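PDB 2DUA: phosphonopyruvate hydrolase from Variovorax sp., which hydrolyses 3-phosphonopyruvate to pyruvate and phosphate with the help of a divalent metal ion such as cobalt, magnesium or manganese. Local coordinates for residues F17-A22 with I231-N236; A21-L26 with G43-A48; I153-A158 with L184-Q189; V211-P216 with G235-R240. All blocks are in the same frame, centred on the assembly; numbering follows the deposited sequence.

In the fold
From the N terminus, strand 17-21 meets the last barrel strand, 229-234, in contact 1; this joins the two ends of the sheet and spans nearly the whole (βα)8 barrel. Contact 2 starts from the same A21 and A22 but closes a short loop, carrying the chain over strand 38-41 to helix 43-49. Contact 3, in series with contact 2 and wholly within the span of contact 1, joins strands 151-156 and 182-185 of one β-α-β unit. Contact 4 follows, linking the loop after strand 208-210 to the start of helix 237-256; it ends on the same stretch as contact 1, sharing G235 and N236. Contacts 2 and 3 do not touch, yet reach the same oxalate.

Contact 1: residues F17-A22 with I231-N236; sequences FTAMAA and IVIYGN
The thioether end of M20 folds over the root of the Y234 side chain, its CE resting 3.6 Å from Y234 CB. M20 CG lies anti to the backbone N (chi1 171°), but bends at the next two torsions bring the methyl back across the neighbouring strand, and the two side chains cross at about a right angle. One step earlier on the same face, T18 and V232 run side by side, with CG2 of T18 against CG1 of V232 at 3.7 Å. The T18 hydroxyl turns elsewhere, to the backbone N of G37, and the edge of the Y234 ring comes up near T18 CB.

The backbones beneath are parallel neighbours: V232 N gives a hydrogen bond to F17 O, A19 N to V232 O, Y234 N to A19 O and A21 N to Y234 O. This is the seam where the first and eighth strands of a (βα)8, or TIM, barrel meet and close the sheet.

On the opposite face, that of F17, A19, I231 and I233, A19 makes the hollow: it offers only a methyl, and I233 CG1 settles beside it at 4.1 Å. The I233 side chain also touches W40 of the substrate site. F17 and I231 stand shoulder to shoulder, CB to CG1 4.0 Å, and the F17 side chain also packs on L7 and A10 of helix 3-13. At the C-terminal end the A21 methyl pushes into a notch between two carbonyls, 3.2 Å from Y234 O and 3.3 Å from G235 O. On the outer face M20 also meets A31 of helix 25-34 and F250 of the second subunit.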
loop_
_atom_site.group_PDB
_atom_site.type_symbol
_atom_site.label_atom_id
_atom_site.label_comp_id
_atom_site.label_asym_id
_atom_site.label_seq_id
_atom_site.Cartn_x
_atom_site.Cartn_y
_atom_site.Cartn_z
ATOM N N PHE A 17 -13.647 9.944 -29.231
ATOM C CA PHE A 17 -12.899 10.236 -28.002
ATOM C C PHE A 17 -11.562 9.480 -28.037
ATOM O O PHE A 17 -11.528 8.261 -28.362
ATOM C CB PHE A 17 -13.741 9.753 -26.799
ATOM C CG PHE A 17 -13.175 10.085 -25.463
ATOM C CD1 PHE A 17 -13.445 11.314 -24.870
ATOM C CD2 PHE A 17 -12.430 9.144 -24.760
ATOM C CE1 PHE A 17 -12.972 11.617 -23.563
ATOM C CE2 PHE A 17 -11.955 9.409 -23.471
ATOM C CZ PHE A 17 -12.242 10.678 -22.868
ATOM N N THR A 18 -10.464 10.192 -27.729
ATOM C CA THR A 18 -9.157 9.583 -27.739
ATOM C C THR A 18 -8.664 9.440 -26.308
ATOM O O THR A 18 -8.830 10.336 -25.485
ATOM C CB THR A 18 -8.097 10.456 -28.538
ATOM O OG1 THR A 18 -7.977 11.716 -27.890
ATOM C CG2 THR A 18 -8.567 10.724 -30.010
ATOM N N ALA A 19 -8.029 8.303 -26.025
ATOM C CA ALA A 19 -7.489 8.052 -24.687
ATOM C C ALA A 19 -6.055 7.537 -24.862
ATOM O O ALA A 19 -5.772 6.688 -25.717
ATOM C CB ALA A 19 -8.345 7.011 -23.904
ATOM N N MET A 20 -5.159 8.044 -24.037
ATOM C CA MET A 20 -3.750 7.616 -24.097
ATOM C C MET A 20 -3.335 6.854 -22.826
ATOM O O MET A 20 -3.745 7.191 -21.665
ATOM C CB MET A 20 -2.855 8.881 -24.301
ATOM C CG MET A 20 -1.341 8.660 -24.173
ATOM S SD MET A 20 -0.776 7.513 -25.355
ATOM C CE MET A 20 -0.716 8.473 -26.922
ATOM N N ALA A 21 -2.552 5.809 -23.044
ATOM C CA ALA A 21 -2.014 4.999 -21.966
ATOM C C ALA A 21 -1.114 5.828 -21.029
ATOM O O ALA A 21 -0.406 6.720 -21.483
ATOM C CB ALA A 21 -1.187 3.821 -22.556
ATOM N N ALA A 22 -1.124 5.522 -19.740
ATOM C CA ALA A 22 -0.266 6.247 -18.779
ATOM C C ALA A 22 0.132 5.265 -17.690
ATOM O O ALA A 22 -0.769 4.580 -17.144
ATOM C CB ALA A 22 -1.035 7.404 -18.135
ATOM N N ILE A 231 -14.598 5.314 -29.279
ATOM C CA ILE A 231 -13.357 5.593 -28.544
ATOM C C ILE A 231 -12.202 4.895 -29.187
ATOM O O ILE A 231 -12.349 3.765 -29.632
ATOM C CB ILE A 231 -13.411 5.078 -27.092
ATOM C CG1 ILE A 231 -14.479 5.826 -26.292
ATOM C CG2 ILE A 231 -12.052 5.264 -26.425
ATOM C CD1 ILE A 231 -14.713 5.293 -24.894
ATOM N N VAL A 232 -11.068 5.609 -29.290
ATOM C CA VAL A 232 -9.851 5.000 -29.787
ATOM C C VAL A 232 -8.847 5.129 -28.646
ATOM O O VAL A 232 -8.687 6.207 -28.057
ATOM C CB VAL A 232 -9.305 5.677 -31.064
ATOM C CG1 VAL A 232 -9.079 7.170 -30.833
ATOM C CG2 VAL A 232 -8.039 4.982 -31.493
ATOM N N ILE A 233 -8.217 4.017 -28.302
ATOM C CA ILE A 233 -7.231 4.000 -27.216
ATOM C C ILE A 233 -5.818 3.710 -27.766
ATOM O O ILE A 233 -5.631 2.779 -28.567
ATOM C CB ILE A 233 -7.567 2.884 -26.189
ATOM C CG1 ILE A 233 -8.877 3.210 -25.477
ATOM C CG2 ILE A 233 -6.383 2.706 -25.195
ATOM C CD1 ILE A 233 -9.451 2.086 -24.577
ATOM N N TYR A 234 -4.844 4.508 -27.351
ATOM C CA TYR A 234 -3.429 4.282 -27.720
ATOM C C TYR A 234 -2.934 3.426 -26.536
ATOM O O TYR A 234 -2.674 3.917 -25.439
ATOM C CB TYR A 234 -2.761 5.637 -27.821
ATOM C CG TYR A 234 -3.264 6.369 -29.047
ATOM C CD1 TYR A 234 -2.821 5.996 -30.327
ATOM C CD2 TYR A 234 -4.199 7.382 -28.954
ATOM C CE1 TYR A 234 -3.311 6.634 -31.484
ATOM C CE2 TYR A 234 -4.717 8.036 -30.148
ATOM C CZ TYR A 234 -4.241 7.626 -31.382
ATOM O OH TYR A 234 -4.723 8.197 -32.545
ATOM N N GLY A 235 -2.819 2.136 -26.767
ATOM C CA GLY A 235 -2.600 1.187 -25.667
ATOM C C GLY A 235 -1.239 1.116 -24.916
ATOM O O GLY A 235 -1.262 0.775 -23.725
ATOM N N ASN A 236 -0.104 1.410 -25.548
ATOM C CA ASN A 236 1.172 1.223 -24.855
ATOM C C ASN A 236 2.269 2.136 -25.355
ATOM O O ASN A 236 3.433 1.830 -25.208
ATOM C CB ASN A 236 1.614 -0.203 -25.095
ATOM C CG ASN A 236 1.631 -0.549 -26.567
ATOM O OD1 ASN A 236 1.475 -1.707 -26.924
ATOM N ND2 ASN A 236 1.793 0.444 -27.435
#

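Contact 2: residues A21-L26 with G43-A48; sequences AAHNPL and GFELSA. With NA (sodium ion), chain E; OXL (oxalate ion), chain C.
H23 ND1 donates to E45 OE1 across 2.8 Å, a nearly straight His-carboxylate hydrogen bond (164° at the hydrogen). The oxygen sits at the edge of the imidazole, in the ring plane, yet the donor meets OE1 from above the carboxylate plane; the two planes are turned 48° apart. H23 CG stands between its own backbone N and carbonyl carbon (chi1 47°), which swings ND1 round to the glutamate. The other oxygen, OE2, lies 3.4 Å from A21 CB and accepts from I239 N at the start of helix 237-256. A leucine in place of E45 has no carboxylate, and would probably leave H23 ND1 and I239 N without their mate and the imidazole freer to turn.

Beyond the ring, H23 O binds a sodium ion at 2.8 Å, with S49 OG also a ligand, and L46 CD1 lies 3.8 Å from that same carbonyl oxygen of H23. Helix 43-49 begins in the substrate site: F44 N gives a hydrogen bond to oxalate O3 (2.8 Å). One carboxylate thus ties this helix to the loop after strand 17-21 and to the first turn of helix 237-256, whose amino end probably also favours its negative charge.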
loop_
_atom_site.group_PDB
_atom_site.type_symbol
_atom_site.label_atom_id
_atom_site.label_comp_id
_atom_site.label_asym_id
_atom_site.label_seq_id
_atom_site.Cartn_x
_atom_site.Cartn_y
_atom_site.Cartn_z
ATOM N N ALA A 21 -2.552 5.809 -23.044
ATOM C CA ALA A 21 -2.014 4.999 -21.966
ATOM C C ALA A 21 -1.114 5.828 -21.029
ATOM O O ALA A 21 -0.406 6.720 -21.483
ATOM C CB ALA A 21 -1.187 3.821 -22.556
ATOM N N ALA A 22 -1.124 5.522 -19.740
ATOM C CA ALA A 22 -0.266 6.247 -18.779
ATOM C C ALA A 22 0.132 5.265 -17.690
ATOM O O ALA A 22 -0.769 4.580 -17.144
ATOM C CB ALA A 22 -1.035 7.404 -18.135
ATOM N N HIS A 23 1.429 5.190 -17.369
ATOM C CA HIS A 23 1.862 4.266 -16.312
ATOM C C HIS A 23 2.145 5.015 -14.980
ATOM O O HIS A 23 2.442 4.402 -13.936
ATOM C CB HIS A 23 3.058 3.425 -16.781
ATOM C CG HIS A 23 4.131 4.235 -17.425
ATOM N ND1 HIS A 23 4.086 4.593 -18.753
ATOM C CD2 HIS A 23 5.293 4.727 -16.938
ATOM C CE1 HIS A 23 5.179 5.264 -19.064
ATOM N NE2 HIS A 23 5.929 5.357 -17.980
ATOM N N ASN A 24 2.035 6.343 -15.000
ATOM C CA ASN A 24 2.163 7.075 -13.757
ATOM C C ASN A 24 1.413 8.426 -13.941
ATOM O O ASN A 24 1.006 8.775 -15.049
ATOM C CB ASN A 24 3.652 7.236 -13.340
ATOM C CG ASN A 24 4.491 7.975 -14.376
ATOM O OD1 ASN A 24 4.088 8.980 -14.877
ATOM N ND2 ASN A 24 5.686 7.487 -14.638
ATOM N N PRO A 25 1.236 9.181 -12.852
ATOM C CA PRO A 25 0.509 10.447 -13.009
ATOM C C PRO A 25 1.202 11.491 -13.893
ATOM O O PRO A 25 0.521 12.294 -14.505
ATOM C CB PRO A 25 0.367 10.942 -11.567
ATOM C CG PRO A 25 0.276 9.636 -10.754
ATOM C CD PRO A 25 1.371 8.812 -11.417
ATOM N N LEU A 26 2.540 11.509 -13.911
ATOM C CA LEU A 26 3.266 12.503 -14.711
ATOM C C LEU A 26 2.966 12.286 -16.198
ATOM O O LEU A 26 2.683 13.216 -16.928
ATOM C CB LEU A 26 4.789 12.401 -14.472
ATOM C CG LEU A 26 5.693 13.339 -15.313
ATOM C CD1 LEU A 26 5.371 14.745 -15.026
ATOM C CD2 LEU A 26 7.164 13.071 -14.966
ATOM N N GLY A 43 -3.134 -1.945 -17.751
ATOM C CA GLY A 43 -2.508 -2.915 -16.859
ATOM C C GLY A 43 -1.210 -3.305 -17.547
ATOM O O GLY A 43 -0.219 -3.613 -16.915
ATOM N N PHE A 44 -1.210 -3.336 -18.876
ATOM C CA PHE A 44 0.038 -3.712 -19.567
ATOM C C PHE A 44 1.124 -2.654 -19.270
ATOM O O PHE A 44 2.269 -3.011 -18.949
ATOM C CB PHE A 44 -0.187 -3.820 -21.094
ATOM C CG PHE A 44 1.105 -4.055 -21.881
ATOM C CD1 PHE A 44 1.666 -5.311 -21.990
ATOM C CD2 PHE A 44 1.761 -2.978 -22.474
ATOM C CE1 PHE A 44 2.872 -5.496 -22.693
ATOM C CE2 PHE A 44 2.950 -3.145 -23.172
ATOM C CZ PHE A 44 3.506 -4.407 -23.283
ATOM N N GLU A 45 0.785 -1.356 -19.380
ATOM C CA GLU A 45 1.835 -0.383 -19.081
ATOM C C GLU A 45 2.262 -0.408 -17.612
ATOM O O GLU A 45 3.451 -0.221 -17.303
ATOM C CB GLU A 45 1.411 1.041 -19.439
ATOM C CG GLU A 45 1.384 1.311 -20.977
ATOM C CD GLU A 45 1.906 2.727 -21.296
ATOM O OE1 GLU A 45 2.053 3.508 -20.346
ATOM O OE2 GLU A 45 2.178 3.072 -22.468
ATOM N N LEU A 46 1.317 -0.587 -16.683
ATOM C CA LEU A 46 1.768 -0.601 -15.251
ATOM C C LEU A 46 2.655 -1.819 -14.946
ATOM O O LEU A 46 3.723 -1.694 -14.308
ATOM C CB LEU A 46 0.568 -0.564 -14.314
ATOM C CG LEU A 46 0.948 -0.353 -12.837
ATOM C CD1 LEU A 46 1.622 1.008 -12.567
ATOM C CD2 LEU A 46 -0.342 -0.505 -12.043
ATOM N N SER A 47 2.237 -3.009 -15.384
ATOM C CA SER A 47 3.067 -4.181 -15.144
ATOM C C SER A 47 4.438 -3.988 -15.889
ATOM O O SER A 47 5.491 -4.351 -15.356
ATOM C CB SER A 47 2.294 -5.453 -15.594
ATOM O OG SER A 47 2.107 -5.385 -16.988
ATOM N N ALA A 48 4.458 -3.382 -17.095
ATOM C CA ALA A 48 5.754 -3.184 -17.787
ATOM C C ALA A 48 6.675 -2.246 -16.963
ATOM O O ALA A 48 7.877 -2.512 -16.842
ATOM C CB ALA A 48 5.536 -2.615 -19.188
HETATM NA NA NA E . 4.598 3.044 -12.808
HETATM C C1 OXL C . -3.706 -2.784 -21.807
HETATM C C2 OXL C . -4.761 -3.477 -22.571
HETATM O O1 OXL C . -3.173 -1.707 -22.301
HETATM O O2 OXL C . -5.472 -4.335 -21.965
HETATM O O3 OXL C . -3.394 -3.281 -20.704
HETATM O O4 OXL C . -4.937 -3.178 -23.771
#

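Contact 3: residues I153-A158 with L184-Q189; sequences IARVEA and LIHSRQ. With OXL (oxalate ion), chain C.
R155 NH2 hangs 3.1 Å above one face of the H186 imidazole, offset toward its rim, with the guanidinium and ring planes 62° apart. Its twin NH1 donates to oxalate O4 (3.1 Å), placing the guanidinium in the first shell of the ligand; R155 and H186 are both substrate-binding residues. With CG anti to the backbone N (chi1 174°) and the chain extended on to NE, the arginine reaches the ligand.

A second shell holds the guanidinium in position. NE makes a salt bridge to E157 OE2 at 2.8 Å, straight at 176° and in the guanidinium plane, although the carboxylate is met from above its own plane. L184 CD2 lies over one guanidinium face, 3.9 Å above it. E157 OE2 also leans on H186 CB at 3.6 Å. A methionine in place of R155 is likely to leave E157 OE2 without its ion-pair partner and the oxalate without one of its donors.

Further out, the backbones pair as parallel strands: L184 N to A154 O and V156 N to L184 O. They then part, leaving the buried H186 N with no partner, and a water donates to both V156 O (2.6 Å) and H186 O. I185 CD1 meets V156 CG1 on the face turned to the helices: V156 packs on Y175 of helix 165-177, I185 on I195 and F198 of helix 193-201. On the other face R155 and L184 lie against V108 of strand 106-110.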
loop_
_atom_site.group_PDB
_atom_site.type_symbol
_atom_site.label_atom_id
_atom_site.label_comp_id
_atom_site.label_asym_id
_atom_site.label_seq_id
_atom_site.Cartn_x
_atom_site.Cartn_y
_atom_site.Cartn_z
ATOM N N ILE A 153 -17.281 -0.844 -19.815
ATOM C CA ILE A 153 -16.918 -1.259 -21.146
ATOM C C ILE A 153 -16.556 -2.744 -21.104
ATOM O O ILE A 153 -15.764 -3.152 -20.299
ATOM C CB ILE A 153 -15.699 -0.470 -21.678
ATOM C CG1 ILE A 153 -16.001 1.038 -21.668
ATOM C CG2 ILE A 153 -15.308 -0.950 -23.124
ATOM C CD1 ILE A 153 -14.798 1.947 -21.916
ATOM N N ALA A 154 -17.215 -3.542 -21.937
ATOM C CA ALA A 154 -16.962 -4.986 -22.029
ATOM C C ALA A 154 -16.043 -5.235 -23.227
ATOM O O ALA A 154 -16.326 -4.853 -24.380
ATOM C CB ALA A 154 -18.291 -5.776 -22.229
ATOM N N ARG A 155 -14.943 -5.903 -22.936
ATOM C CA ARG A 155 -13.944 -6.222 -23.942
ATOM C C ARG A 155 -14.127 -7.651 -24.410
ATOM O O ARG A 155 -14.049 -8.603 -23.615
ATOM C CB ARG A 155 -12.556 -6.063 -23.355
ATOM C CG ARG A 155 -11.485 -6.519 -24.317
ATOM C CD ARG A 155 -10.144 -6.019 -23.782
ATOM N NE ARG A 155 -9.061 -6.420 -24.669
ATOM C CZ ARG A 155 -7.929 -5.716 -24.822
ATOM N NH1 ARG A 155 -7.721 -4.579 -24.130
ATOM N NH2 ARG A 155 -7.022 -6.125 -25.714
ATOM N N VAL A 156 -14.389 -7.795 -25.708
ATOM C CA VAL A 156 -14.640 -9.112 -26.334
ATOM C C VAL A 156 -13.312 -9.669 -26.925
ATOM O O VAL A 156 -12.710 -9.059 -27.834
ATOM C CB VAL A 156 -15.725 -8.951 -27.487
ATOM C CG1 VAL A 156 -15.893 -10.296 -28.296
ATOM C CG2 VAL A 156 -17.085 -8.512 -26.878
ATOM N N GLU A 157 -12.860 -10.806 -26.411
ATOM C CA GLU A 157 -11.613 -11.370 -26.873
ATOM C C GLU A 157 -11.834 -12.552 -27.813
ATOM O O GLU A 157 -10.888 -13.318 -28.049
ATOM C CB GLU A 157 -10.772 -11.828 -25.660
ATOM C CG GLU A 157 -10.194 -10.627 -24.842
ATOM C CD GLU A 157 -9.070 -9.951 -25.576
ATOM O OE1 GLU A 157 -7.986 -10.563 -25.683
ATOM O OE2 GLU A 157 -9.266 -8.829 -26.074
ATOM N N ALA A 158 -13.061 -12.696 -28.337
ATOM C CA ALA A 158 -13.388 -13.827 -29.217
ATOM C C ALA A 158 -12.546 -13.927 -30.507
ATOM O O ALA A 158 -12.244 -15.036 -30.948
ATOM C CB ALA A 158 -14.891 -13.842 -29.546
ATOM N N LEU A 184 -15.484 -3.180 -26.503
ATOM C CA LEU A 184 -14.124 -3.002 -27.008
ATOM C C LEU A 184 -13.823 -4.308 -27.731
ATOM O O LEU A 184 -13.894 -5.381 -27.124
ATOM C CB LEU A 184 -13.169 -2.775 -25.833
ATOM C CG LEU A 184 -11.735 -2.379 -26.201
ATOM C CD1 LEU A 184 -11.028 -1.863 -24.961
ATOM C CD2 LEU A 184 -10.987 -3.575 -26.832
ATOM N N ILE A 185 -13.509 -4.228 -29.017
ATOM C CA ILE A 185 -13.219 -5.421 -29.795
ATOM C C ILE A 185 -11.756 -5.375 -30.220
ATOM O O ILE A 185 -11.258 -4.358 -30.646
ATOM C CB ILE A 185 -14.169 -5.545 -31.020
ATOM C CG1 ILE A 185 -13.788 -6.782 -31.809
ATOM C CG2 ILE A 185 -14.179 -4.232 -31.871
ATOM C CD1 ILE A 185 -14.183 -8.096 -31.063
ATOM N N HIS A 186 -11.073 -6.497 -30.075
ATOM C CA HIS A 186 -9.650 -6.540 -30.334
ATOM C C HIS A 186 -9.243 -7.634 -31.330
ATOM O O HIS A 186 -9.847 -8.686 -31.352
ATOM C CB HIS A 186 -8.968 -6.778 -28.977
ATOM C CG HIS A 186 -7.545 -6.333 -28.937
ATOM N ND1 HIS A 186 -7.151 -5.079 -29.352
ATOM C CD2 HIS A 186 -6.407 -7.002 -28.620
ATOM C CE1 HIS A 186 -5.832 -4.996 -29.307
ATOM N NE2 HIS A 186 -5.354 -6.150 -28.870
ATOM N N SER A 187 -8.191 -7.366 -32.106
ATOM C CA SER A 187 -7.657 -8.297 -33.097
ATOM C C SER A 187 -6.133 -8.399 -32.993
ATOM O O SER A 187 -5.482 -7.430 -32.646
ATOM C CB SER A 187 -7.967 -7.817 -34.513
ATOM O OG SER A 187 -7.537 -8.770 -35.459
ATOM N N ARG A 188 -5.581 -9.562 -33.324
ATOM C CA ARG A 188 -4.122 -9.742 -33.313
ATOM C C ARG A 188 -3.673 -10.084 -34.768
ATOM O O ARG A 188 -2.494 -10.321 -35.032
ATOM C CB ARG A 188 -3.712 -10.879 -32.370
ATOM C CG ARG A 188 -3.664 -12.213 -33.086
ATOM C CD ARG A 188 -4.110 -13.374 -32.238
ATOM N NE ARG A 188 -3.381 -13.489 -30.980
ATOM C CZ ARG A 188 -3.527 -14.523 -30.158
ATOM N NH1 ARG A 188 -4.359 -15.510 -30.470
ATOM N NH2 ARG A 188 -2.848 -14.572 -29.027
ATOM N N GLN A 189 -4.631 -10.160 -35.688
ATOM C CA GLN A 189 -4.350 -10.413 -37.110
ATOM C C GLN A 189 -3.294 -9.361 -37.532
ATOM O O GLN A 189 -3.231 -8.280 -36.947
ATOM C CB GLN A 189 -5.638 -10.191 -37.905
ATOM C CG GLN A 189 -6.168 -11.340 -38.719
ATOM C CD GLN A 189 -6.197 -12.662 -37.994
ATOM O OE1 GLN A 189 -5.474 -13.585 -38.363
ATOM N NE2 GLN A 189 -7.034 -12.776 -36.970
HETATM C C1 OXL C . -3.706 -2.784 -21.807
HETATM C C2 OXL C . -4.761 -3.477 -22.571
HETATM O O1 OXL C . -3.173 -1.707 -22.301
HETATM O O2 OXL C . -5.472 -4.335 -21.965
HETATM O O3 OXL C . -3.394 -3.281 -20.704
HETATM O O4 OXL C . -4.937 -3.178 -23.771
HETATM O O HOH W 1 -11.398 -10.227 -29.783
#

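Contact 4: residues V211-P216 with G235-R240; sequences VPTAYP and GNHAIR
V211 and T213 press two methyls onto G235, where the loops after the seventh and eighth strands of the TIM barrel come together. The first of these loops turns tightly: P212 is the centre of an inverse gamma turn, with a weak T213 N to V211 O hydrogen bond, and a type I turn runs from P212 to Y215.

Van der Waals contact comes first. V211 CG1 sits 3.9 Å from G235 CA, and T213 CG2 lies 3.6 Å from G235 N. A beta carbon on G235 would run into both methyls, consistent with the close approach depending on its absence. With the T213 hydroxyl between its own backbone N and carbonyl carbon (chi1 53°), CG2 falls anti to the carbonyl carbon and is turned to G235 and to H237 CE1, 4.0 Å away. Behind this, V211 touches I233 and H186, while oxalate touches G235, so the packing borders the substrate pocket.

Polar linkage is indirect, with no hydrogen bond passing straight between the segments. Instead a single water bridges them: it donates to T213 O (2.8 Å) and is hydrogen-bonded to H237 NE2 (2.8 Å).

Charge enters with R240, on the first turn of helix 237-256. Its NH2 forms a salt bridge with D263 of the second subunit and its NE bonds to P267 O of that subunit, while NH1 donates to the same water at 2.9 Å, the oxygen lying in the guanidinium plane.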
loop_
_atom_site.group_PDB
_atom_site.type_symbol
_atom_site.label_atom_id
_atom_site.label_comp_id
_atom_site.label_asym_id
_atom_site.label_seq_id
_atom_site.Cartn_x
_atom_site.Cartn_y
_atom_site.Cartn_z
ATOM N N VAL A 211 -8.434 -0.488 -29.940
ATOM C CA VAL A 211 -7.077 -0.347 -29.416
ATOM C C VAL A 211 -6.232 -0.822 -30.579
ATOM O O VAL A 211 -5.754 -1.929 -30.573
ATOM C CB VAL A 211 -6.802 -1.145 -28.127
ATOM C CG1 VAL A 211 -5.420 -0.753 -27.490
ATOM C CG2 VAL A 211 -7.948 -0.899 -27.091
ATOM N N PRO A 212 -6.060 -0.005 -31.607
ATOM C CA PRO A 212 -5.325 -0.458 -32.804
ATOM C C PRO A 212 -3.802 -0.427 -32.745
ATOM O O PRO A 212 -3.155 0.053 -33.699
ATOM C CB PRO A 212 -5.881 0.462 -33.898
ATOM C CG PRO A 212 -5.949 1.794 -33.178
ATOM C CD PRO A 212 -6.526 1.386 -31.753
ATOM N N THR A 213 -3.236 -0.975 -31.662
ATOM C CA THR A 213 -1.777 -0.924 -31.492
ATOM C C THR A 213 -1.068 -1.711 -32.587
ATOM O O THR A 213 0.011 -1.324 -33.026
ATOM C CB THR A 213 -1.343 -1.475 -30.084
ATOM O OG1 THR A 213 -1.900 -2.773 -29.881
ATOM C CG2 THR A 213 -1.895 -0.574 -28.954
ATOM N N ALA A 214 -1.694 -2.795 -33.021
ATOM C CA ALA A 214 -1.169 -3.695 -34.079
ATOM C C ALA A 214 -1.289 -3.136 -35.509
ATOM O O ALA A 214 -0.662 -3.683 -36.436
ATOM C CB ALA A 214 -1.899 -5.039 -34.017
ATOM N N TYR A 215 -2.066 -2.054 -35.676
ATOM C CA TYR A 215 -2.298 -1.401 -36.970
ATOM C C TYR A 215 -2.036 0.070 -36.977
ATOM O O TYR A 215 -2.954 0.884 -37.074
ATOM C CB TYR A 215 -3.734 -1.576 -37.386
ATOM C CG TYR A 215 -4.177 -2.934 -37.047
ATOM C CD1 TYR A 215 -5.163 -3.150 -36.067
ATOM C CD2 TYR A 215 -3.601 -4.022 -37.684
ATOM C CE1 TYR A 215 -5.565 -4.458 -35.739
ATOM C CE2 TYR A 215 -3.985 -5.327 -37.380
ATOM C CZ TYR A 215 -4.969 -5.547 -36.412
ATOM O OH TYR A 215 -5.341 -6.859 -36.145
ATOM N N PRO A 216 -0.767 0.444 -36.951
ATOM C CA PRO A 216 -0.528 1.880 -36.946
ATOM C C PRO A 216 -1.047 2.600 -38.183
ATOM O O PRO A 216 -1.163 3.826 -38.159
ATOM C CB PRO A 216 0.996 1.983 -36.755
ATOM C CG PRO A 216 1.506 0.656 -37.307
ATOM C CD PRO A 216 0.474 -0.361 -36.937
ATOM N N GLY A 235 -2.819 2.136 -26.767
ATOM C CA GLY A 235 -2.600 1.187 -25.667
ATOM C C GLY A 235 -1.239 1.116 -24.916
ATOM O O GLY A 235 -1.262 0.775 -23.725
ATOM N N ASN A 236 -0.104 1.410 -25.548
ATOM C CA ASN A 236 1.172 1.223 -24.855
ATOM C C ASN A 236 2.269 2.136 -25.355
ATOM O O ASN A 236 3.433 1.830 -25.208
ATOM C CB ASN A 236 1.614 -0.203 -25.095
ATOM C CG ASN A 236 1.631 -0.549 -26.567
ATOM O OD1 ASN A 236 1.475 -1.707 -26.924
ATOM N ND2 ASN A 236 1.793 0.444 -27.435
ATOM N N HIS A 237 1.893 3.234 -25.992
ATOM C CA HIS A 237 2.898 4.111 -26.559
ATOM C C HIS A 237 3.697 4.916 -25.554
ATOM O O HIS A 237 4.818 5.339 -25.867
ATOM C CB HIS A 237 2.231 5.024 -27.583
ATOM C CG HIS A 237 1.472 4.254 -28.626
ATOM N ND1 HIS A 237 0.181 3.810 -28.427
ATOM C CD2 HIS A 237 1.900 3.675 -29.781
ATOM C CE1 HIS A 237 -0.143 2.974 -29.407
ATOM N NE2 HIS A 237 0.883 2.879 -30.244
ATOM N N ALA A 238 3.155 5.122 -24.349
ATOM C CA ALA A 238 3.882 5.943 -23.368
ATOM C C ALA A 238 5.049 5.143 -22.822
ATOM O O ALA A 238 6.174 5.664 -22.713
ATOM C CB ALA A 238 2.958 6.364 -22.208
ATOM N N ILE A 239 4.791 3.882 -22.478
ATOM C CA ILE A 239 5.872 3.086 -21.932
ATOM C C ILE A 239 6.908 2.848 -23.042
ATOM O O ILE A 239 8.089 2.807 -22.774
ATOM C CB ILE A 239 5.342 1.702 -21.285
ATOM C CG1 ILE A 239 6.398 1.098 -20.356
ATOM C CG2 ILE A 239 4.992 0.725 -22.346
ATOM C CD1 ILE A 239 6.583 1.891 -19.086
ATOM N N ARG A 240 6.465 2.717 -24.296
ATOM C CA ARG A 240 7.436 2.464 -25.368
ATOM C C ARG A 240 8.313 3.702 -25.609
ATOM O O ARG A 240 9.534 3.574 -25.742
ATOM C CB ARG A 240 6.719 2.017 -26.649
ATOM C CG ARG A 240 6.215 0.544 -26.529
ATOM C CD ARG A 240 5.070 0.294 -27.567
ATOM N NE ARG A 240 5.589 0.268 -28.952
ATOM C CZ ARG A 240 4.793 0.370 -30.021
ATOM N NH1 ARG A 240 3.470 0.506 -29.854
ATOM N NH2 ARG A 240 5.309 0.327 -31.234
HETATM O O HOH W 2 1.565 0.837 -32.013
#